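Local coordinates for protein tryptophan halogenase superfamily (Brevundimonas sp. BAL3, PDB 6FRL) that is a flavin-dependent halogenase of the tryptophan halogenase superfamily that prefers bromination over chlorination, at residues B[165-169]-B[170-174]; B[281-284]-B[285-288]. One frame throughout, in Å; residues are numbered along the deposited sequence.

Contact 1: residues B[165-169]-B[170-174]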
loop_
_atom_site.group_PDB
_atom_site.type_symbol
_atom_site.label_atom_id
_atom_site.label_comp_id
_atom_site.label_asym_id
_atom_site.label_seq_id
_atom_site.Cartn_x
_atom_site.Cartn_y
_atom_site.Cartn_z
ATOM N N LEU B 165 -11.723 20.867 7.024
ATOM C CA LEU B 165 -12.044 22.112 7.722
ATOM C C LEU B 165 -10.948 23.172 7.691
ATOM O O LEU B 165 -9.723 22.867 7.683
ATOM C CB LEU B 165 -12.349 21.829 9.200
ATOM C CG LEU B 165 -13.284 20.686 9.548
ATOM C CD1 LEU B 165 -13.492 20.638 11.065
ATOM C CD2 LEU B 165 -14.588 20.838 8.786
ATOM N N HIS B 166 -11.404 24.425 7.654
ATOM C CA HIS B 166 -10.626 25.550 8.139
ATOM C C HIS B 166 -11.176 25.779 9.535
ATOM O O HIS B 166 -12.387 25.927 9.681
ATOM C CB HIS B 166 -10.865 26.814 7.281
ATOM C CG HIS B 166 -10.577 26.638 5.822
ATOM N ND1 HIS B 166 -11.560 26.718 4.862
ATOM C CD2 HIS B 166 -9.414 26.392 5.161
ATOM C CE1 HIS B 166 -11.015 26.530 3.669
ATOM N NE2 HIS B 166 -9.716 26.316 3.823
ATOM N N LEU B 167 -10.330 25.832 10.554
ATOM C CA LEU B 167 -10.846 25.995 11.912
ATOM C C LEU B 167 -9.914 26.727 12.877
ATOM O O LEU B 167 -8.700 26.881 12.633
ATOM C CB LEU B 167 -11.274 24.630 12.494
ATOM C CG LEU B 167 -10.318 23.421 12.444
ATOM C CD1 LEU B 167 -8.845 23.760 12.668
ATOM C CD2 LEU B 167 -10.741 22.366 13.449
ATOM N N ASP B 168 -10.498 27.168 13.993
ATOM C CA ASP B 168 -9.706 27.760 15.078
ATOM C C ASP B 168 -9.083 26.639 15.897
ATOM O O ASP B 168 -9.787 25.911 16.555
ATOM C CB ASP B 168 -10.543 28.691 15.975
ATOM C CG ASP B 168 -9.670 29.486 16.962
ATOM O OD1 ASP B 168 -8.807 28.898 17.640
ATOM O OD2 ASP B 168 -9.823 30.705 17.069
ATOM N N ALA B 169 -7.761 26.531 15.869
ATOM C CA ALA B 169 -7.067 25.422 16.527
ATOM C C ALA B 169 -7.214 25.466 18.046
ATOM O O ALA B 169 -7.368 24.428 18.689
ATOM C CB ALA B 169 -5.613 25.391 16.128
ATOM N N GLY B 170 -7.165 26.677 18.595
ATOM C CA GLY B 170 -7.411 26.926 20.022
ATOM C C GLY B 170 -8.789 26.446 20.463
ATOM O O GLY B 170 -8.895 25.747 21.450
ATOM N N LEU B 171 -9.835 26.789 19.716
ATOM C CA LEU B 171 -11.188 26.302 20.030
ATOM C C LEU B 171 -11.276 24.785 19.890
ATOM O O LEU B 171 -11.911 24.135 20.713
ATOM C CB LEU B 171 -12.262 26.974 19.154
ATOM C CG LEU B 171 -12.420 28.505 19.307
ATOM C CD1 LEU B 171 -13.534 29.027 18.381
ATOM C CD2 LEU B 171 -12.694 28.883 20.782
ATOM N N PHE B 172 -10.645 24.232 18.844
ATOM C CA PHE B 172 -10.570 22.782 18.631
ATOM C C PHE B 172 -9.899 22.129 19.843
ATOM O O PHE B 172 -10.427 21.151 20.393
ATOM C CB PHE B 172 -9.825 22.441 17.338
ATOM C CG PHE B 172 -9.904 20.996 16.922
ATOM C CD1 PHE B 172 -11.111 20.339 16.863
ATOM C CD2 PHE B 172 -8.754 20.308 16.519
ATOM C CE1 PHE B 172 -11.183 19.021 16.416
ATOM C CE2 PHE B 172 -8.816 18.981 16.093
ATOM C CZ PHE B 172 -10.032 18.344 16.047
ATOM N N ALA B 173 -8.795 22.703 20.304
ATOM C CA ALA B 173 -8.144 22.195 21.530
ATOM C C ALA B 173 -9.076 22.225 22.749
ATOM O O ALA B 173 -9.161 21.249 23.471
ATOM C CB ALA B 173 -6.835 22.926 21.823
ATOM N N GLN B 174 -9.793 23.316 22.939
ATOM C CA GLN B 174 -10.778 23.422 24.033
ATOM C C GLN B 174 -11.907 22.369 23.938
ATOM O O GLN B 174 -12.223 21.726 24.937
ATOM C CB GLN B 174 -11.345 24.847 24.150
ATOM C CG GLN B 174 -10.329 25.869 24.679
ATOM C CD GLN B 174 -10.957 27.253 25.003
ATOM O OE1 GLN B 174 -12.185 27.403 25.256
ATOM N NE2 GLN B 174 -10.104 28.272 24.996
#

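Contact 2: residues B[281-284]-B[285-288]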
loop_
_atom_site.group_PDB
_atom_site.type_symbol
_atom_site.label_atom_id
_atom_site.label_comp_id
_atom_site.label_asym_id
_atom_site.label_seq_id
_atom_site.Cartn_x
_atom_site.Cartn_y
_atom_site.Cartn_z
ATOM N N ILE B 281 -6.479 31.563 5.300
ATOM C CA ILE B 281 -7.303 30.499 5.828
ATOM C C ILE B 281 -8.597 31.112 6.372
ATOM O O ILE B 281 -8.590 31.778 7.401
ATOM C CB ILE B 281 -6.499 29.728 6.885
ATOM C CG1 ILE B 281 -5.317 29.027 6.162
ATOM C CG2 ILE B 281 -7.404 28.750 7.663
ATOM C CD1 ILE B 281 -4.424 28.164 7.032
ATOM N N PRO B 282 -9.711 30.932 5.643
ATOM C CA PRO B 282 -10.931 31.600 6.049
ATOM C C PRO B 282 -11.703 30.848 7.140
ATOM O O PRO B 282 -12.020 29.671 6.976
ATOM C CB PRO B 282 -11.738 31.631 4.762
ATOM C CG PRO B 282 -11.246 30.491 3.941
ATOM C CD PRO B 282 -9.874 30.148 4.396
ATOM N N LEU B 283 -11.971 31.537 8.255
ATOM C CA LEU B 283 -12.985 31.107 9.238
ATOM C C LEU B 283 -14.278 31.848 8.957
ATOM O O LEU B 283 -14.325 32.658 8.029
ATOM C CB LEU B 283 -12.486 31.342 10.680
ATOM C CG LEU B 283 -11.123 30.697 11.015
ATOM C CD1 LEU B 283 -10.723 30.917 12.459
ATOM C CD2 LEU B 283 -11.108 29.212 10.701
ATOM N N ARG B 284 -15.326 31.556 9.727
ATOM C CA ARG B 284 -16.665 32.155 9.493
ATOM C C ARG B 284 -16.727 33.674 9.534
ATOM O O ARG B 284 -17.360 34.260 8.655
ATOM C CB ARG B 284 -17.741 31.569 10.427
ATOM C CG ARG B 284 -18.365 30.296 9.874
ATOM C CD ARG B 284 -19.754 30.013 10.420
ATOM N NE ARG B 284 -19.765 29.848 11.874
ATOM C CZ ARG B 284 -19.266 28.798 12.549
ATOM N NH1 ARG B 284 -18.676 27.757 11.931
ATOM N NH2 ARG B 284 -19.352 28.794 13.892
ATOM N N HIS B 285 -16.096 34.293 10.536
ATOM C CA HIS B 285 -16.036 35.784 10.666
ATOM C C HIS B 285 -14.591 36.335 10.765
ATOM O O HIS B 285 -14.377 37.536 10.905
ATOM C CB HIS B 285 -16.852 36.280 11.889
ATOM C CG HIS B 285 -18.229 35.687 12.008
ATOM N ND1 HIS B 285 -19.239 35.947 11.107
ATOM C CD2 HIS B 285 -18.766 34.865 12.945
ATOM C CE1 HIS B 285 -20.334 35.295 11.470
ATOM N NE2 HIS B 285 -20.073 34.632 12.585
ATOM N N ARG B 286 -13.603 35.462 10.671
ATOM C CA ARG B 286 -12.195 35.819 10.849
ATOM C C ARG B 286 -11.356 35.006 9.873
ATOM O O ARG B 286 -11.853 34.076 9.236
ATOM C CB ARG B 286 -11.737 35.535 12.286
ATOM C CG ARG B 286 -12.306 36.483 13.350
ATOM C CD ARG B 286 -12.377 35.834 14.754
ATOM N NE ARG B 286 -11.256 34.911 15.041
ATOM C CZ ARG B 286 -11.340 33.635 15.468
ATOM N NH1 ARG B 286 -12.511 33.025 15.724
ATOM N NH2 ARG B 286 -10.213 32.959 15.644
ATOM N N ALA B 287 -10.085 35.364 9.731
ATOM C CA ALA B 287 -9.209 34.559 8.893
ATOM C C ALA B 287 -7.787 34.523 9.429
ATOM O O ALA B 287 -7.330 35.483 10.047
ATOM C CB ALA B 287 -9.242 35.047 7.462
ATOM N N GLY B 288 -7.122 33.383 9.215
ATOM C CA GLY B 288 -5.693 33.259 9.383
ATOM C C GLY B 288 -4.978 33.801 8.147
ATOM O O GLY B 288 -5.405 33.551 7.006
#

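Contact 1: residues B[165-169]-B[170-174]
Asp168 and Leu171 meet where strand 164-168 passes directly into helix 169-182, and the hydrogen bonds there begin with a cap. Asp168 occupies the N-cap: its OD1 accepts from Leu171 N at 3.1 Å, with the donor well above the carboxylate plane and a nearly straight N-H...O angle of 160°. The first torsion places CG opposite the backbone N (chi1 -171°), which swings the carboxylate back over the opening turn of the helix. Aspartate suits the place because its short side chain can reach amides that have no preceding turn to bond to, and its negative charge probably interacts favourably with the positive end of the helix dipole. Beside the cap, the backbone bonds of the helix already begin. Phe172 N bonds to Asp168 O at 3.0 Å, and Ala173 N to Ala169 O at 2.8 Å. Gly170 also fits, since a beta carbon there would press close against OD1 of Asp168.

Two further contacts are made by carbon atoms. Leu171 CG rests against Asp168 CG at 3.7 Å, so the leucine branch lies across the carboxylate stem. Leu167 CD2 stands over one face of the Phe172 ring, 4.1 Å from its centroid, in a CH-pi contact displaced toward the rim.

The other carboxylate oxygen, OD2, forms a salt bridge with Arg286. With an alanine here instead of Asp168, the amide of Leu171 would probably lose its cap and Arg286 its carboxylate mate. Strand 164-168 is the middle strand of a small antiparallel sheet, between 55-57 and 83-85. Helices 61-68 and 73-79 supply Ile62 and Val76 around Phe172, while Ala173 touches a glycine-rich GxGxxG segment that probably belongs to the flavin-binding Rossmann-type region.

Contact 2: residues B[281-284]-B[285-288]
A tight beta hairpin joins strands 276-282 and 286-293, reversing the chain at Arg284 and His285. The last pairs before the turn follow antiparallel register. Ile281 and Gly288 form a hydrogen-bonded pair, with Ile281 N to Gly288 O at 2.8 Å and almost straight (175°), and Gly288 N returning to Ile281 O at the same 2.8 Å. Pro282 faces Ala287 as a non-hydrogen-bonded pair, a position where proline's missing N-H costs this pairing nothing; Ala287 CB, a small methyl, comes to 4.1 Å from Pro282 CA. Leu283 N then bonds to Arg286 O at 2.7 Å, a more bent bond (135°) that closes the turn.

Two side-chain contacts accompany the backbone. Leu283 CD1 lies over one face of the Arg286 guanidinium, 3.8 Å from NH2 and toward the rim of the group. The leucine thus gives the flat cation an apolar surface, and contact over the face leaves the in-plane N-H groups available for polar partners. A bend at chi3 (36°) folds the arginine chain and brings its head against this methyl. At the turn itself, the His285 ring lies with one face toward Arg284 CB, which sits 4.3 Å above the ring centre. His285 is exposed at this corner, and its CG packs 3.5 Å from the backbone C of Arg284.

The charged ends reach beyond the hairpin. Arg286 NH2 pairs with Asp168, while Arg284 is salt-bridged to Asp505 near the C-terminus and donates to the carbonyls of Met77 and Arg78, so this buried guanidinium also ties the turn to helix 73-79. In the larger mixed sheet, strand 276-282 also borders 268-273, strand 286-293 borders 250-257, and Ile281 and Pro282 pack on His166 of strand 164-168.

Contact 1 comes first along the chain and contact 2 more than a hundred residues later, yet their centres are about 11 Å apart, on the same side of the chain's centre. They belong to different sheets: 165-174 leaves the small three-stranded one for helix 169-182, whereas 281-288 is a hairpin turn of the seven-stranded one. The salt bridge between Asp168 OD2 and Arg286 NH2, 2.7 Å long, ties the helix cap to the hairpin, and Leu283 CD2 packs 3.4 Å from Leu167 CA. The two sheets of the halogenase are thus held together at this point both by paired charges and by the packing of a leucine on strand 164-168.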